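Local coordinates for C2 toxin component I (Clostridium botulinum, PDB 2J3X), which is the enzymatic component of the binary C2 toxin, an ADP-ribosyltransferase that, as in related clostridial toxins, probably modifies actin in host cells, at residues A[349-354]-A[388-393]. The protein carries 2 engineered substitutions. Numbering follows the deposited sequence.
Sequences TSLKST and QEILLN
Two donors of Thr349 converge on the carbonyl oxygen of Ile390: the backbone N of Thr349 reaches Ile390 O at 3.0 Å, and the hydroxyl OG1 of Thr349 reaches Ile390 O at 2.8 Å. The hydroxyl can do so because chi1 (68°) sets it between the backbone N and the carbonyl carbon, facing the partner strand, while CG2 turns to meet CD1 of Leu392 at 3.9 Å. A beta-branched threonine thus supplies a polar and an apolar arm at one buried place. In return, Ile390 N donates to Thr349 O from above the carbonyl plane, completing an antiparallel hydrogen-bonded pair. At the neighbouring non-hydrogen-bonded pair, Ser350 and Glu389, the backbones draw close, the CA of Glu389 leaning on Thr349 O and the CA of Ser350 on Gln388 O. By sequence this joins two of the signatures of the actin-modifying ADP-ribosyltransferases: Thr349 and Ser350 end the Ser-Thr-Ser motif, and Glu387, Gln388 and Glu389 form the Glu-x-Glu motif, both of which frame the active site in relatives. Ser350 OG, anti to its own backbone nitrogen (chi1 178°), accepts from Lys352 N at 3.0 Å in an ST turn and also bonds Glu387 O; a small hydroxyl suits this double duty. Where the strand ends, Leu351 N donates a hydrogen bond to Gln388 O, in the carbonyl plane, at 3.0 Å. CD2 of Leu351 packs on CD1 of Ile390 at 3.6 Å, and Trp229 of helix 227-234 touches both side chains. Gln388 suits its buried site in having an amide oxygen, OE1, that bonds Ser226 N while the methylenes of Leu351 and Lys352 lie against it; Lys352 NZ hydrogen-bonds Asp386 O.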
ATOM      1  N   THR A 349       2.506 -16.112  -4.459  1.00 11.31           N
ATOM      2  CA  THR A 349       2.663 -14.665  -4.269  1.00 10.08           C
ATOM      3  C   THR A 349       4.153 -14.451  -4.296  1.00 10.12           C
ATOM      4  O   THR A 349       4.921 -15.420  -4.255  1.00 10.72           O
ATOM      5  CB  THR A 349       2.132 -14.206  -2.854  1.00 11.34           C
ATOM      6  OG1 THR A 349       3.000 -14.742  -1.828  1.00  9.60           O
ATOM      7  CG2 THR A 349       0.690 -14.666  -2.610  1.00 11.21           C
ATOM      8  N   SER A 350       4.576 -13.204  -4.448  1.00 10.89           N
ATOM      9  CA  SER A 350       6.013 -12.893  -4.389  1.00 10.24           C
ATOM     10  C   SER A 350       6.246 -11.727  -3.469  1.00 10.60           C
ATOM     11  O   SER A 350       5.380 -10.834  -3.351  1.00  9.68           O
ATOM     12  CB  SER A 350       6.516 -12.499  -5.794  1.00 11.04           C
ATOM     13  OG  SER A 350       7.907 -12.153  -5.731  1.00 13.82           O
ATOM     14  N   LEU A 351       7.427 -11.658  -2.826  1.00  9.67           N
ATOM     15  CA  LEU A 351       7.717 -10.386  -2.172  1.00  9.49           C
ATOM     16  C   LEU A 351       7.988  -9.219  -3.113  1.00  9.90           C
ATOM     17  O   LEU A 351       8.007  -8.045  -2.688  1.00 10.81           O
ATOM     18  CB  LEU A 351       8.908 -10.567  -1.147  1.00  8.54           C
ATOM     19  CG  LEU A 351       8.646 -11.462   0.066  1.00 11.81           C
ATOM     20  CD1 LEU A 351       9.835 -11.285   1.043  1.00 12.78           C
ATOM     21  CD2 LEU A 351       7.342 -11.069   0.828  1.00 12.77           C
ATOM     22  N   LYS A 352       8.232  -9.516  -4.405  1.00  9.85           N
ATOM     23  CA  LYS A 352       8.391  -8.481  -5.391  1.00 10.53           C
ATOM     24  C   LYS A 352       7.047  -8.063  -5.982  1.00 10.91           C
ATOM     25  O   LYS A 352       6.304  -8.947  -6.460  1.00 10.26           O
ATOM     26  CB  LYS A 352       9.322  -8.949  -6.527  1.00 11.16           C
ATOM     27  CG  LYS A 352      10.761  -9.120  -6.098  1.00 14.79           C
ATOM     28  CD  LYS A 352      11.660  -9.283  -7.326  1.00 21.85           C
ATOM     29  CE  LYS A 352      11.590 -10.662  -7.802  1.00 27.34           C
ATOM     30  NZ  LYS A 352      12.787 -11.035  -8.687  1.00 33.19           N
ATOM     31  N   SER A 353       6.723  -6.767  -5.948  1.00  8.98           N
ATOM     32  CA  SER A 353       5.422  -6.333  -6.481  1.00  9.59           C
ATOM     33  C   SER A 353       5.307  -6.522  -7.988  1.00  9.05           C
ATOM     34  O   SER A 353       4.174  -6.678  -8.488  1.00  8.32           O
ATOM     35  CB  SER A 353       5.080  -4.871  -6.186  1.00  7.82           C
ATOM     36  OG  SER A 353       5.905  -3.999  -6.940  1.00 10.39           O
ATOM     37  N   THR A 354       6.426  -6.444  -8.720  1.00  9.17           N
ATOM     38  CA  THR A 354       6.313  -6.311 -10.184  1.00  8.72           C
ATOM     39  C   THR A 354       7.398  -7.091 -10.934  1.00 10.41           C
ATOM     40  O   THR A 354       8.232  -6.511 -11.624  1.00 11.59           O
ATOM     41  CB  THR A 354       6.352  -4.831 -10.590  1.00  8.17           C
ATOM     42  OG1 THR A 354       5.425  -4.106  -9.756  1.00 10.19           O
ATOM     43  CG2 THR A 354       5.868  -4.683 -12.106  1.00 10.30           C
ATOM     44  N   GLN A 388      11.365 -15.234  -5.408  1.00 14.74           N
ATOM     45  CA  GLN A 388      10.916 -14.833  -4.060  1.00 12.04           C
ATOM     46  C   GLN A 388       9.465 -15.196  -3.813  1.00 11.01           C
ATOM     47  O   GLN A 388       8.658 -14.375  -3.352  1.00  9.17           O
ATOM     48  CB  GLN A 388      11.130 -13.343  -3.819  1.00 10.36           C
ATOM     49  CG  GLN A 388      12.579 -12.939  -4.052  1.00 12.13           C
ATOM     50  CD  GLN A 388      12.866 -11.498  -3.656  1.00 12.28           C
ATOM     51  OE1 GLN A 388      12.100 -10.891  -2.913  1.00 12.98           O
ATOM     52  NE2 GLN A 388      14.006 -10.979  -4.097  1.00 11.99           N
ATOM     53  N   GLU A 389       9.145 -16.457  -4.063  1.00  9.74           N
ATOM     54  CA  GLU A 389       7.775 -16.903  -3.941  1.00 10.85           C
ATOM     55  C   GLU A 389       7.394 -17.226  -2.508  1.00  9.54           C
ATOM     56  O   GLU A 389       8.126 -17.929  -1.800  1.00 11.59           O
ATOM     57  CB  GLU A 389       7.567 -18.189  -4.777  1.00  9.96           C
ATOM     58  CG  GLU A 389       6.182 -18.765  -4.563  1.00 11.42           C
ATOM     59  CD  GLU A 389       5.811 -19.869  -5.571  1.00 15.00           C
ATOM     60  OE1 GLU A 389       6.533 -20.020  -6.588  1.00 18.53           O
ATOM     61  OE2 GLU A 389       4.758 -20.522  -5.371  1.00 14.74           O
ATOM     62  N   ILE A 390       6.243 -16.735  -2.093  1.00  9.41           N
ATOM     63  CA  ILE A 390       5.627 -17.294  -0.902  1.00  9.33           C
ATOM     64  C   ILE A 390       4.413 -18.085  -1.407  1.00  9.90           C
ATOM     65  O   ILE A 390       3.488 -17.511  -2.005  1.00 10.90           O
ATOM     66  CB  ILE A 390       5.196 -16.199   0.110  1.00  8.50           C
ATOM     67  CG1 ILE A 390       6.456 -15.610   0.814  1.00 10.98           C
ATOM     68  CG2 ILE A 390       4.351 -16.846   1.214  1.00  9.71           C
ATOM     69  CD1 ILE A 390       6.164 -14.320   1.661  1.00 11.04           C
ATOM     70  N   LEU A 391       4.406 -19.381  -1.121  1.00 10.36           N
ATOM     71  CA  LEU A 391       3.293 -20.244  -1.527  1.00  9.69           C
ATOM     72  C   LEU A 391       2.270 -20.325  -0.404  1.00 10.11           C
ATOM     73  O   LEU A 391       2.618 -20.709   0.731  1.00 10.13           O
ATOM     74  CB  LEU A 391       3.821 -21.649  -1.901  1.00  7.99           C
ATOM     75  CG  LEU A 391       2.709 -22.646  -2.278  1.00 11.94           C
ATOM     76  CD1 LEU A 391       2.166 -22.184  -3.573  1.00 13.51           C
ATOM     77  CD2 LEU A 391       3.306 -24.063  -2.436  1.00 12.45           C
ATOM     78  N   LEU A 392       1.020 -19.985  -0.712  1.00 10.62           N
ATOM     79  CA  LEU A 392      -0.020 -20.023   0.333  1.00 10.64           C
ATOM     80  C   LEU A 392      -0.813 -21.319   0.276  1.00 12.24           C
ATOM     81  O   LEU A 392      -1.058 -21.850  -0.828  1.00 12.75           O
ATOM     82  CB  LEU A 392      -1.010 -18.844   0.144  1.00 11.57           C
ATOM     83  CG  LEU A 392      -0.398 -17.442   0.099  1.00 11.00           C
ATOM     84  CD1 LEU A 392      -1.519 -16.400   0.034  1.00 12.41           C
ATOM     85  CD2 LEU A 392       0.404 -17.191   1.355  1.00 13.69           C
ATOM     86  N   ASN A 393      -1.292 -21.745   1.444  1.00 12.05           N
ATOM     87  CA  ASN A 393      -2.130 -22.935   1.537  1.00 11.28           C
ATOM     88  C   ASN A 393      -3.394 -22.786   0.678  1.00 11.31           C
ATOM     89  O   ASN A 393      -3.879 -21.638   0.400  1.00 12.24           O
ATOM     90  CB  ASN A 393      -2.484 -23.196   2.984  1.00 12.06           C
ATOM     91  CG  ASN A 393      -2.994 -24.595   3.209  1.00 13.57           C
ATOM     92  OD1 ASN A 393      -2.657 -25.514   2.441  1.00 14.90           O
ATOM     93  ND2 ASN A 393      -3.782 -24.777   4.282  1.00 13.58           N
TER